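Local structure of carbohydrate binding module (Ruminococcus flavefaciens, 4V1K) at residues Lys13-Ser17 / Val114-Asp120; Tyr30-Ile35 / Val127-Leu131; Ala50-Lys56 / Ser82-Gly88; Thr63-Asp67 / Ile98-Gln103. The protein probably binds plant cell-wall carbohydrate as a non-catalytic module of the cellulosomal family 9 glycoside hydrolase Cel9A. All blocks are in the same frame, centred on the assembly; numbering follows the deposited sequence.

Contact 1. Residues Lys13-Ser17 / Val114-Asp120; sequences KVTYS and VWWIDCD
Tyr16 reaches from the end of strand 5-15 across the turn at 114-120, and each part of its side chain has a neighbour there. Its CB packs 3.7 Å from Ile117 CG2. With CG anti to the backbone N (chi1 167°), the ring is carried in against residues 114-117. Its CD1 meets Val114 CG1 at 3.9 Å, while Asp120 OD1 and Val114 O lie at its edge, near the ring plane. Over one face sits Trp116 CA, a CH-pi contact 4.3 Å from the ring centroid, and CE2 lies against Trp116 CE3, the two rings set obliquely. At the tip, Tyr16 OH gives a weak hydrogen bond of 2.7 Å to Trp115 O. That carbonyl belongs to a classic beta bulge, in which Trp115 and Trp116 both face Val58 on strand 55-64 and the chain turns a corner between strands 109-114 and 116-117. Trp116 is exposed and touches a bound 2-hydroxybutane-1,4-diol, a position consistent with sugar contact, though no carbohydrate is bound here. Trp116 NE1 donates to Asp118 OD1 at 3.0 Å, from above the carboxylate plane. Nearer the backbone, Tyr16 N makes a straight bond to Asp120 O (2.8 Å, 171° at the hydrogen). The Asp120 carboxylate then turns to Ser17, taking weak bonds from its backbone N.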
loop_
_atom_site.group_PDB
_atom_site.type_symbol
_atom_site.label_atom_id
_atom_site.label_comp_id
_atom_site.label_asym_id
_atom_site.label_seq_id
_atom_site.Cartn_x
_atom_site.Cartn_y
_atom_site.Cartn_z
ATOM N N LYS A 13 -0.183 -3.182 -13.850
ATOM C CA LYS A 13 -1.594 -3.423 -14.258
ATOM C C LYS A 13 -2.231 -4.499 -13.366
ATOM O O LYS A 13 -1.665 -5.600 -13.149
ATOM C CB LYS A 13 -1.652 -3.871 -15.716
ATOM C CG LYS A 13 -3.045 -4.210 -16.223
ATOM C CD LYS A 13 -3.949 -2.994 -16.347
ATOM C CE LYS A 13 -5.375 -3.413 -16.688
ATOM N NZ LYS A 13 -5.498 -4.283 -17.904
ATOM N N VAL A 14 -3.389 -4.163 -12.834
ATOM C CA VAL A 14 -4.172 -5.068 -11.991
ATOM C C VAL A 14 -5.577 -5.263 -12.582
ATOM O O VAL A 14 -6.253 -4.296 -12.940
ATOM C CB VAL A 14 -4.311 -4.521 -10.570
ATOM C CG1 VAL A 14 -5.058 -5.511 -9.648
ATOM C CG2 VAL A 14 -2.948 -4.259 -9.959
ATOM N N THR A 15 -6.014 -6.519 -12.680
ATOM C CA THR A 15 -7.407 -6.846 -13.042
ATOM C C THR A 15 -8.014 -7.490 -11.793
ATOM O O THR A 15 -7.679 -8.630 -11.454
ATOM C CB THR A 15 -7.461 -7.804 -14.247
ATOM O OG1 THR A 15 -6.812 -7.196 -15.391
ATOM C CG2 THR A 15 -8.902 -8.157 -14.610
ATOM N N TYR A 16 -8.867 -6.749 -11.073
ATOM C CA TYR A 16 -9.383 -7.222 -9.780
ATOM C C TYR A 16 -10.042 -8.595 -9.879
ATOM O O TYR A 16 -9.795 -9.494 -9.051
ATOM C CB TYR A 16 -10.355 -6.167 -9.146
ATOM C CG TYR A 16 -11.161 -6.717 -7.980
ATOM C CD1 TYR A 16 -10.590 -6.922 -6.735
ATOM C CD2 TYR A 16 -12.463 -7.138 -8.169
ATOM C CE1 TYR A 16 -11.333 -7.484 -5.681
ATOM C CE2 TYR A 16 -13.198 -7.698 -7.154
ATOM C CZ TYR A 16 -12.634 -7.878 -5.912
ATOM O OH TYR A 16 -13.404 -8.456 -4.921
ATOM N N SER A 17 -10.909 -8.764 -10.875
ATOM C CA SER A 17 -11.670 -10.019 -11.015
ATOM C C SER A 17 -10.780 -11.222 -11.356
ATOM O O SER A 17 -11.205 -12.388 -11.167
ATOM C CB SER A 17 -12.772 -9.852 -12.073
ATOM O OG SER A 17 -12.204 -9.540 -13.350
ATOM N N VAL A 114 -6.773 -5.179 -1.986
ATOM C CA VAL A 114 -7.938 -4.727 -2.743
ATOM C C VAL A 114 -9.088 -5.705 -2.514
ATOM O O VAL A 114 -9.132 -6.793 -3.108
ATOM C CB VAL A 114 -7.638 -4.600 -4.273
ATOM C CG1 VAL A 114 -8.829 -3.965 -4.993
ATOM C CG2 VAL A 114 -6.401 -3.755 -4.516
ATOM N N TRP A 115 -10.005 -5.346 -1.623
ATOM C CA TRP A 115 -11.163 -6.221 -1.364
ATOM C C TRP A 115 -12.272 -6.040 -2.412
ATOM O O TRP A 115 -13.013 -6.993 -2.711
ATOM C CB TRP A 115 -11.719 -5.967 0.039
ATOM C CG TRP A 115 -10.778 -6.070 1.232
ATOM C CD1 TRP A 115 -11.032 -5.548 2.487
ATOM C CD2 TRP A 115 -9.492 -6.716 1.332
ATOM N NE1 TRP A 115 -10.001 -5.813 3.337
ATOM C CE2 TRP A 115 -9.039 -6.522 2.668
ATOM C CE3 TRP A 115 -8.652 -7.404 0.429
ATOM C CZ2 TRP A 115 -7.806 -7.039 3.137
ATOM C CZ3 TRP A 115 -7.435 -7.912 0.902
ATOM C CH2 TRP A 115 -7.019 -7.699 2.242
ATOM N N TRP A 116 -12.355 -4.837 -2.981
ATOM C CA TRP A 116 -13.310 -4.506 -4.047
ATOM C C TRP A 116 -12.847 -3.260 -4.738
ATOM O O TRP A 116 -12.298 -2.378 -4.094
ATOM C CB TRP A 116 -14.689 -4.230 -3.482
ATOM C CG TRP A 116 -15.743 -3.939 -4.515
ATOM C CD1 TRP A 116 -16.238 -2.703 -4.874
ATOM C CD2 TRP A 116 -16.440 -4.900 -5.320
ATOM N NE1 TRP A 116 -17.194 -2.854 -5.853
ATOM C CE2 TRP A 116 -17.321 -4.194 -6.147
ATOM C CE3 TRP A 116 -16.367 -6.287 -5.443
ATOM C CZ2 TRP A 116 -18.166 -4.841 -7.045
ATOM C CZ3 TRP A 116 -17.203 -6.925 -6.358
ATOM C CH2 TRP A 116 -18.090 -6.198 -7.141
ATOM N N ILE A 117 -13.057 -3.173 -6.043
ATOM C CA ILE A 117 -12.929 -1.891 -6.728
ATOM C C ILE A 117 -13.965 -1.899 -7.857
ATOM O O ILE A 117 -14.126 -2.913 -8.547
ATOM C CB ILE A 117 -11.458 -1.626 -7.200
ATOM C CG1 ILE A 117 -11.303 -0.203 -7.755
ATOM C CG2 ILE A 117 -10.995 -2.690 -8.181
ATOM C CD1 ILE A 117 -9.873 0.288 -7.841
ATOM N N ASP A 118 -14.677 -0.778 -8.042
ATOM C CA ASP A 118 -15.786 -0.717 -9.000
ATOM C C ASP A 118 -15.250 -0.882 -10.436
ATOM O O ASP A 118 -15.727 -1.701 -11.183
ATOM C CB ASP A 118 -16.530 0.599 -8.867
ATOM C CG ASP A 118 -17.544 0.642 -7.711
ATOM O OD1 ASP A 118 -18.087 -0.412 -7.290
ATOM O OD2 ASP A 118 -17.819 1.776 -7.224
ATOM N N CYS A 119 -14.229 -0.132 -10.805
ATOM C CA CYS A 119 -13.594 -0.278 -12.116
ATOM C C CYS A 119 -12.629 -1.473 -12.045
ATOM O O CYS A 119 -11.664 -1.457 -11.271
ATOM C CB CYS A 119 -12.844 1.000 -12.462
ATOM S SG CYS A 119 -11.941 0.929 -14.016
ATOM N N ASP A 120 -12.816 -2.473 -12.866
ATOM C CA ASP A 120 -12.099 -3.753 -12.634
ATOM C C ASP A 120 -10.594 -3.708 -12.941
ATOM O O ASP A 120 -9.773 -4.369 -12.282
ATOM C CB ASP A 120 -12.755 -4.862 -13.451
ATOM C CG ASP A 120 -12.434 -6.238 -12.947
ATOM O OD1 ASP A 120 -12.679 -6.479 -11.744
ATOM O OD2 ASP A 120 -11.986 -7.105 -13.751
#

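Contact 2. Residues Tyr30-Ile35 / Val127-Leu131; sequences YKDFGI and VVLKL
Phe33 and Leu129 bring the two backbones closest, yet their CA atoms stay 8.3 Å apart, and it is mostly side chains that bridge the distance between the 30-35 loop and residues 127-131 of strand 121-131. The loop begins as a helix-like turn, with Phe33 N bonded to Tyr30 O, and this turn presents the Phe33 ring to the strand. The Leu129 side chain crosses that of Phe33 at about a right angle: its CD1 stands over one face of the ring, 3.8 Å from the centroid and 17° off the normal, a CH-pi contact, while Leu129 CG lies 3.6 Å from Phe33 CE2. The ring edge is met by Val127, whose CG1 is 3.8 Å from Phe33 CZ and whose carbonyl O is near CE2. Leu129 CD1 also touches the edge of the Tyr30 ring at CD1, 4.1 Å away; the hydroxyl of that ring bonds to Thr63. Next to it, Ile35 CD1 lies within reach of both leucines, 3.9 Å from Leu131 CD2. An alanine at Phe33 is likely to leave the methyl of Leu129 and the side chain of Val127 without their aromatic neighbour, opening a gap between loop and strand. Ile8 and Tyr6 of strand 5-15 extend the same apolar cluster, part of the core of the beta-sandwich. With no hydrogen bond crossing the contact, the loop is held to the strand by shape and hydrophobic burial.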
loop_
_atom_site.group_PDB
_atom_site.type_symbol
_atom_site.label_atom_id
_atom_site.label_comp_id
_atom_site.label_asym_id
_atom_site.label_seq_id
_atom_site.Cartn_x
_atom_site.Cartn_y
_atom_site.Cartn_z
ATOM N N TYR A 30 10.235 -3.174 0.603
ATOM C CA TYR A 30 10.754 -1.890 1.077
ATOM C C TYR A 30 12.131 -1.550 0.461
ATOM O O TYR A 30 12.425 -0.369 0.243
ATOM C CB TYR A 30 10.832 -1.846 2.589
ATOM C CG TYR A 30 9.478 -1.656 3.263
ATOM C CD1 TYR A 30 8.723 -0.457 3.088
ATOM C CD2 TYR A 30 8.972 -2.629 4.122
ATOM C CE1 TYR A 30 7.493 -0.272 3.725
ATOM C CE2 TYR A 30 7.759 -2.437 4.774
ATOM C CZ TYR A 30 7.020 -1.271 4.584
ATOM O OH TYR A 30 5.808 -1.071 5.253
ATOM N N LYS A 31 12.944 -2.561 0.167
ATOM C CA LYS A 31 14.241 -2.302 -0.417
ATOM C C LYS A 31 14.151 -1.557 -1.775
ATOM O O LYS A 31 15.099 -0.837 -2.164
ATOM C CB LYS A 31 15.063 -3.593 -0.536
ATOM C CG LYS A 31 14.535 -4.598 -1.523
ATOM C CD LYS A 31 15.523 -5.734 -1.737
ATOM C CE LYS A 31 14.826 -6.988 -2.272
ATOM N NZ LYS A 31 15.748 -8.168 -2.257
ATOM N N ASP A 32 13.007 -1.679 -2.468
ATOM C CA ASP A 32 12.820 -0.994 -3.745
ATOM C C ASP A 32 12.745 0.528 -3.580
ATOM O O ASP A 32 13.026 1.276 -4.549
ATOM C CB ASP A 32 11.567 -1.456 -4.476
ATOM C CG ASP A 32 11.654 -2.920 -5.008
ATOM O OD1 ASP A 32 12.630 -3.634 -4.789
ATOM O OD2 ASP A 32 10.685 -3.339 -5.675
ATOM N N PHE A 33 12.386 0.980 -2.373
ATOM C CA PHE A 33 12.280 2.421 -2.095
ATOM C C PHE A 33 13.614 3.065 -1.713
ATOM O O PHE A 33 13.794 4.257 -1.917
ATOM C CB PHE A 33 11.312 2.681 -0.941
ATOM C CG PHE A 33 9.871 2.347 -1.245
ATOM C CD1 PHE A 33 9.402 1.034 -1.123
ATOM C CD2 PHE A 33 8.977 3.337 -1.631
ATOM C CE1 PHE A 33 8.083 0.715 -1.407
ATOM C CE2 PHE A 33 7.649 3.033 -1.873
ATOM C CZ PHE A 33 7.199 1.728 -1.779
ATOM N N GLY A 34 14.519 2.305 -1.100
ATOM C CA GLY A 34 15.794 2.844 -0.628
ATOM C C GLY A 34 15.753 3.450 0.769
ATOM O O GLY A 34 16.667 4.175 1.147
ATOM N N ILE A 35 14.682 3.147 1.502
ATOM C CA ILE A 35 14.453 3.601 2.878
ATOM C C ILE A 35 15.471 3.046 3.877
ATOM O O ILE A 35 15.833 1.865 3.809
ATOM C CB ILE A 35 12.980 3.318 3.329
ATOM C CG1 ILE A 35 12.683 3.910 4.703
ATOM C CG2 ILE A 35 12.644 1.840 3.321
ATOM C CD1 ILE A 35 11.206 3.980 5.019
ATOM N N VAL A 127 3.729 4.334 -5.699
ATOM C CA VAL A 127 3.541 4.116 -4.272
ATOM C C VAL A 127 4.517 5.075 -3.574
ATOM O O VAL A 127 5.696 5.140 -3.938
ATOM C CB VAL A 127 3.774 2.654 -3.842
ATOM C CG1 VAL A 127 3.503 2.510 -2.344
ATOM C CG2 VAL A 127 2.917 1.692 -4.668
ATOM N N VAL A 128 4.002 5.827 -2.597
ATOM C CA VAL A 128 4.737 6.872 -1.890
ATOM C C VAL A 128 4.758 6.598 -0.392
ATOM O O VAL A 128 3.718 6.326 0.194
ATOM C CB VAL A 128 4.121 8.269 -2.147
ATOM C CG1 VAL A 128 4.952 9.364 -1.500
ATOM C CG2 VAL A 128 4.044 8.544 -3.642
ATOM N N LEU A 129 5.952 6.642 0.194
ATOM C CA LEU A 129 6.117 6.604 1.644
ATOM C C LEU A 129 6.426 8.010 2.129
ATOM O O LEU A 129 7.360 8.667 1.620
ATOM C CB LEU A 129 7.245 5.643 2.030
ATOM C CG LEU A 129 7.214 4.220 1.491
ATOM C CD1 LEU A 129 8.444 3.435 1.996
ATOM C CD2 LEU A 129 5.937 3.504 1.885
ATOM N N LYS A 130 5.628 8.508 3.060
ATOM C CA LYS A 130 5.914 9.777 3.756
ATOM C C LYS A 130 6.495 9.464 5.139
ATOM O O LYS A 130 6.034 8.557 5.816
ATOM C CB LYS A 130 4.626 10.596 3.904
ATOM C CG LYS A 130 3.938 10.964 2.579
ATOM C CD LYS A 130 2.767 11.921 2.803
ATOM C CE LYS A 130 2.164 12.394 1.485
ATOM N NZ LYS A 130 1.206 13.528 1.654
ATOM N N LEU A 131 7.511 10.220 5.552
ATOM C CA LEU A 131 8.233 9.956 6.778
ATOM C C LEU A 131 8.048 11.038 7.832
ATOM O O LEU A 131 7.751 12.181 7.496
ATOM C CB LEU A 131 9.731 9.895 6.462
ATOM C CG LEU A 131 10.139 9.027 5.290
ATOM C CD1 LEU A 131 11.632 9.104 5.057
ATOM C CD2 LEU A 131 9.705 7.593 5.513
#

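Contact 3. Residues Ala50-Lys56 / Ser82-Gly88; sequences ANKNIGK and SISGNSG
Asn86 meets Ala50 and Gly55 meets Ile83 through the backbone, and the base of the hairpin 55-64/73-83 and the loops beside it are joined mainly by main-chain hydrogen bonds. Where strand 55-64 begins against the end of strand 73-83, Gly55 and Ile83 form an antiparallel hydrogen-bonded pair: Gly55 N donates to Ile83 O at 2.9 Å, and Ile83 N returns a straight 2.8 Å bond to Gly55 O. Past the strand ends, Ile54 N is satisfied by Gly85 O (3.0 Å) and Ala50 N by Asn86 O (2.9 Å). Outside the pair of segments, Asp118 OD2 takes Lys56 N, and Ile54 has a further backbone bond to Cys119. The amide of Asn86 folds back over residues 51-53. Its OD1 accepts from a water at 2.6 Å that also donates to Asn51 O. A second water links Lys56 NZ, 3.1 Å away, with Ser82 OG. Ile54 and Ile83 meet CB to CB at 3.9 Å, and both touch Ile48 of strand 41-49. In a surface setting like this, backbone bonds fix the spacing of the loops, and water completes the side-chain links at the periphery.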
loop_
_atom_site.group_PDB
_atom_site.type_symbol
_atom_site.label_atom_id
_atom_site.label_comp_id
_atom_site.label_asym_id
_atom_site.label_seq_id
_atom_site.Cartn_x
_atom_site.Cartn_y
_atom_site.Cartn_z
ATOM N N ALA A 50 -7.012 4.622 -14.487
ATOM C CA ALA A 50 -7.806 3.690 -15.258
ATOM C C ALA A 50 -8.258 4.383 -16.540
ATOM O O ALA A 50 -7.996 5.589 -16.744
ATOM C CB ALA A 50 -9.001 3.229 -14.433
ATOM N N ASN A 51 -8.914 3.625 -17.409
ATOM C CA ASN A 51 -9.430 4.154 -18.658
ATOM C C ASN A 51 -10.875 4.661 -18.557
ATOM O O ASN A 51 -11.474 5.069 -19.554
ATOM C CB ASN A 51 -9.290 3.078 -19.739
ATOM C CG ASN A 51 -7.846 2.886 -20.163
ATOM O OD1 ASN A 51 -7.052 3.820 -20.109
ATOM N ND2 ASN A 51 -7.498 1.678 -20.569
ATOM N N LYS A 52 -11.429 4.626 -17.350
ATOM C CA LYS A 52 -12.786 5.083 -17.093
ATOM C C LYS A 52 -12.838 5.519 -15.639
ATOM O O LYS A 52 -11.856 5.348 -14.899
ATOM C CB LYS A 52 -13.770 3.948 -17.365
ATOM C CG LYS A 52 -13.512 2.705 -16.539
ATOM C CD LYS A 52 -14.402 1.537 -16.956
ATOM C CE LYS A 52 -15.790 1.668 -16.352
ATOM N NZ LYS A 52 -16.553 0.392 -16.425
ATOM N N ASN A 53 -13.953 6.096 -15.226
ATOM C CA ASN A 53 -14.086 6.551 -13.830
ATOM C C ASN A 53 -13.937 5.366 -12.870
ATOM O O ASN A 53 -14.525 4.306 -13.070
ATOM C CB ASN A 53 -15.410 7.294 -13.603
ATOM C CG ASN A 53 -15.460 8.623 -14.357
ATOM O OD1 ASN A 53 -14.423 9.168 -14.758
ATOM N ND2 ASN A 53 -16.659 9.149 -14.552
ATOM N N ILE A 54 -13.153 5.556 -11.821
ATOM C CA ILE A 54 -12.775 4.458 -10.953
ATOM C C ILE A 54 -13.867 4.035 -9.985
ATOM O O ILE A 54 -14.094 2.847 -9.815
ATOM C CB ILE A 54 -11.465 4.806 -10.206
ATOM C CG1 ILE A 54 -10.312 4.755 -11.215
ATOM C CG2 ILE A 54 -11.209 3.848 -9.042
ATOM C CD1 ILE A 54 -9.049 5.408 -10.755
ATOM N N GLY A 55 -14.526 4.996 -9.351
ATOM C CA GLY A 55 -15.519 4.690 -8.331
ATOM C C GLY A 55 -14.914 4.270 -7.010
ATOM O O GLY A 55 -13.861 4.779 -6.622
ATOM N N LYS A 56 -15.607 3.376 -6.299
ATOM C CA LYS A 56 -15.192 2.987 -4.959
ATOM C C LYS A 56 -14.158 1.867 -4.920
ATOM O O LYS A 56 -14.271 0.844 -5.620
ATOM C CB LYS A 56 -16.386 2.589 -4.092
ATOM C CG LYS A 56 -16.925 3.780 -3.317
ATOM C CD LYS A 56 -17.990 3.383 -2.308
ATOM C CE LYS A 56 -19.335 3.155 -2.942
ATOM N NZ LYS A 56 -19.946 4.406 -3.473
ATOM N N SER A 82 -13.808 6.797 -2.592
ATOM C CA SER A 82 -14.449 6.928 -3.897
ATOM C C SER A 82 -13.611 7.901 -4.729
ATOM O O SER A 82 -13.280 8.990 -4.264
ATOM C CB SER A 82 -15.875 7.454 -3.763
ATOM O OG SER A 82 -16.545 7.425 -5.021
ATOM N N ILE A 83 -13.286 7.485 -5.946
ATOM C CA ILE A 83 -12.507 8.271 -6.895
ATOM C C ILE A 83 -13.418 8.631 -8.069
ATOM O O ILE A 83 -13.880 7.767 -8.807
ATOM C CB ILE A 83 -11.249 7.501 -7.375
ATOM C CG1 ILE A 83 -10.317 7.236 -6.189
ATOM C CG2 ILE A 83 -10.531 8.275 -8.480
ATOM C CD1 ILE A 83 -9.166 6.284 -6.474
ATOM N N SER A 84 -13.682 9.924 -8.241
ATOM C CA SER A 84 -14.723 10.318 -9.187
ATOM C C SER A 84 -14.270 10.281 -10.658
ATOM O O SER A 84 -15.102 10.060 -11.555
ATOM C CB SER A 84 -15.366 11.663 -8.806
ATOM O OG SER A 84 -14.395 12.640 -8.664
ATOM N N GLY A 85 -12.980 10.484 -10.904
ATOM C CA GLY A 85 -12.451 10.495 -12.282
ATOM C C GLY A 85 -11.595 9.289 -12.604
ATOM O O GLY A 85 -11.726 8.242 -11.945
ATOM N N ASN A 86 -10.727 9.443 -13.604
ATOM C CA ASN A 86 -9.902 8.336 -14.144
ATOM C C ASN A 86 -8.586 8.118 -13.344
ATOM O O ASN A 86 -7.804 7.243 -13.665
ATOM C CB ASN A 86 -9.517 8.601 -15.640
ATOM C CG ASN A 86 -10.682 8.490 -16.627
ATOM O OD1 ASN A 86 -10.455 8.300 -17.836
ATOM N ND2 ASN A 86 -11.906 8.653 -16.162
ATOM N N SER A 87 -8.331 8.927 -12.326
ATOM C CA SER A 87 -7.138 8.771 -11.514
ATOM C C SER A 87 -7.368 9.316 -10.112
ATOM O O SER A 87 -8.151 10.268 -9.910
ATOM C CB SER A 87 -5.919 9.455 -12.159
ATOM O OG SER A 87 -6.051 10.857 -12.197
ATOM N N GLY A 88 -6.725 8.690 -9.140
ATOM C CA GLY A 88 -6.811 9.184 -7.778
ATOM C C GLY A 88 -5.797 8.511 -6.868
ATOM O O GLY A 88 -4.909 7.783 -7.333
HETATM O O HOH W 1 -11.911 8.079 -20.027
HETATM O O HOH W 2 -18.525 5.561 -5.970
#

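Contact 4. Residues Thr63-Asp67 / Ile98-Gln103; sequences TSTTD and ISSIIQ
Thr65 and Ile102 form a single backbone bridge, where the end of strand 55-64 meets the turn that follows the short helix 96-99. Two main-chain bonds flank it. Gln103 N donates to Ser64 O at 3.0 Å and is almost straight (175°), and Thr66 N reaches Ile101 O at 2.9 Å. Ser64 O is gripped twice, for Thr63 OG1 comes to it from the opposite face of its plane, at 2.9 Å. Thr63 OG1 stands anti to the backbone N (chi1 -179°), which sets it beside its own carbonyl carbon, within reach of Ser64 O and 3.7 Å from Ile102 CG2, while its methyl CG2 meets Ile98 CG2 at 3.7 Å. A valine in its place would probably leave Ser64 O with one donor fewer and Tyr30 OH, the other partner of this hydroxyl, without its mate. Thr65 OG1 accepts from Asp67 N, two residues on, an ST turn, and the Thr65 side chain lies side by side with Ile101, whose CD1 is 3.9 Å from Thr65 CB. Farther along, the methyl of Thr66 sits across the amide end of Gln103, whose OE1 accepts from Gln105 N. Ala74 of strand 73-83 packs against Thr65 and Ile98, and Glu109 N of strand 109-114 bonds to Ser64 OG; these two strands, both neighbours of 55-64, thus flank the contact.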
loop_
_atom_site.group_PDB
_atom_site.type_symbol
_atom_site.label_atom_id
_atom_site.label_comp_id
_atom_site.label_asym_id
_atom_site.label_seq_id
_atom_site.Cartn_x
_atom_site.Cartn_y
_atom_site.Cartn_z
ATOM N N THR A 63 1.722 -4.827 6.571
ATOM C CA THR A 63 3.172 -4.665 6.531
ATOM C C THR A 63 3.899 -5.733 7.338
ATOM O O THR A 63 3.442 -6.184 8.401
ATOM C CB THR A 63 3.592 -3.252 7.027
ATOM O OG1 THR A 63 5.020 -3.081 6.970
ATOM C CG2 THR A 63 3.107 -3.013 8.462
ATOM N N SER A 64 5.087 -6.096 6.839
ATOM C CA SER A 64 6.052 -6.803 7.661
ATOM C C SER A 64 6.398 -5.959 8.912
ATOM O O SER A 64 6.521 -4.744 8.815
ATOM C CB SER A 64 7.353 -7.070 6.883
ATOM O OG SER A 64 7.100 -7.872 5.735
ATOM N N THR A 65 6.583 -6.628 10.059
ATOM C CA THR A 65 7.029 -5.993 11.281
ATOM C C THR A 65 8.130 -6.810 11.939
ATOM O O THR A 65 8.340 -7.993 11.598
ATOM C CB THR A 65 5.898 -5.787 12.326
ATOM O OG1 THR A 65 5.618 -7.053 12.922
ATOM C CG2 THR A 65 4.672 -5.165 11.726
ATOM N N THR A 66 8.745 -6.220 12.962
ATOM C CA THR A 66 9.769 -6.903 13.764
ATOM C C THR A 66 9.153 -7.625 14.981
ATOM O O THR A 66 9.910 -8.176 15.794
ATOM C CB THR A 66 10.803 -5.874 14.246
ATOM O OG1 THR A 66 10.148 -4.866 14.996
ATOM C CG2 THR A 66 11.495 -5.213 13.058
ATOM N N ASP A 67 7.813 -7.634 15.107
ATOM C CA ASP A 67 7.251 -8.271 16.333
ATOM C C ASP A 67 6.778 -9.664 16.148
ATOM O O ASP A 67 5.699 -10.019 15.626
ATOM C CB ASP A 67 6.164 -7.535 17.019
ATOM C CG ASP A 67 5.894 -8.088 18.438
ATOM O OD1 ASP A 67 6.586 -9.048 19.036
ATOM O OD2 ASP A 67 4.931 -7.491 18.947
ATOM N N ILE A 98 2.107 0.745 14.810
ATOM C CA ILE A 98 2.655 -0.010 13.669
ATOM C C ILE A 98 3.950 0.627 13.137
ATOM O O ILE A 98 4.940 -0.081 12.871
ATOM C CB ILE A 98 1.590 -0.141 12.572
ATOM C CG1 ILE A 98 0.439 -1.029 13.077
ATOM C CG2 ILE A 98 2.197 -0.736 11.297
ATOM C CD1 ILE A 98 -0.659 -1.245 12.070
ATOM N N SER A 99 3.956 1.951 12.970
ATOM C CA SER A 99 5.132 2.610 12.391
ATOM C C SER A 99 6.407 2.314 13.203
ATOM O O SER A 99 7.495 2.182 12.630
ATOM C CB SER A 99 4.906 4.116 12.207
ATOM O OG SER A 99 4.718 4.765 13.434
ATOM N N SER A 100 6.273 2.156 14.527
ATOM C CA SER A 100 7.450 1.918 15.348
ATOM C C SER A 100 8.092 0.530 15.144
ATOM O O SER A 100 9.247 0.348 15.524
ATOM C CB SER A 100 7.131 2.174 16.819
ATOM O OG SER A 100 6.398 1.105 17.301
ATOM N N ILE A 101 7.369 -0.414 14.522
ATOM C CA ILE A 101 7.861 -1.786 14.356
ATOM C C ILE A 101 7.858 -2.268 12.901
ATOM O O ILE A 101 8.147 -3.447 12.646
ATOM C CB ILE A 101 7.107 -2.799 15.248
ATOM C CG1 ILE A 101 5.617 -2.762 14.954
ATOM C CG2 ILE A 101 7.439 -2.564 16.725
ATOM C CD1 ILE A 101 4.809 -3.879 15.574
ATOM N N ILE A 102 7.626 -1.375 11.941
ATOM C CA ILE A 102 7.763 -1.792 10.523
ATOM C C ILE A 102 9.169 -2.368 10.254
ATOM O O ILE A 102 10.206 -1.754 10.653
ATOM C CB ILE A 102 7.409 -0.653 9.535
ATOM C CG1 ILE A 102 5.891 -0.410 9.564
ATOM C CG2 ILE A 102 7.873 -0.951 8.111
ATOM C CD1 ILE A 102 5.389 0.783 8.765
ATOM N N GLN A 103 9.178 -3.494 9.521
ATOM C CA GLN A 103 10.423 -4.145 9.143
ATOM C C GLN A 103 10.721 -3.825 7.682
ATOM O O GLN A 103 10.101 -4.361 6.769
ATOM C CB GLN A 103 10.334 -5.670 9.353
ATOM C CG GLN A 103 11.555 -6.428 8.841
ATOM C CD GLN A 103 12.833 -6.030 9.548
ATOM O OE1 GLN A 103 13.363 -4.949 9.306
ATOM N NE2 GLN A 103 13.375 -6.935 10.390
#

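In the fold
Contact 2 is the buried one, without a hydrogen bond across it and almost entirely apolar, between a loop and strand 121-131; contact 3 lies at the surface and relies on backbone bonds and water, while contacts 1 and 4 are partly buried and mix both kinds of chemistry. Contacts 3 and 4 hold opposite ends of strand 55-64, their centres about 31 Å apart. Contact 1 adjoins contact 3, where Asp118 and Cys119 hydrogen-bond to Lys56 and Ile54, and contact 2 adjoins contact 4 through the Tyr30-Thr63 hydroxyl pair. The two ends of the beta-sandwich are thus each tied by a pair of touching contacts, with the small bound polyol beside contact 1.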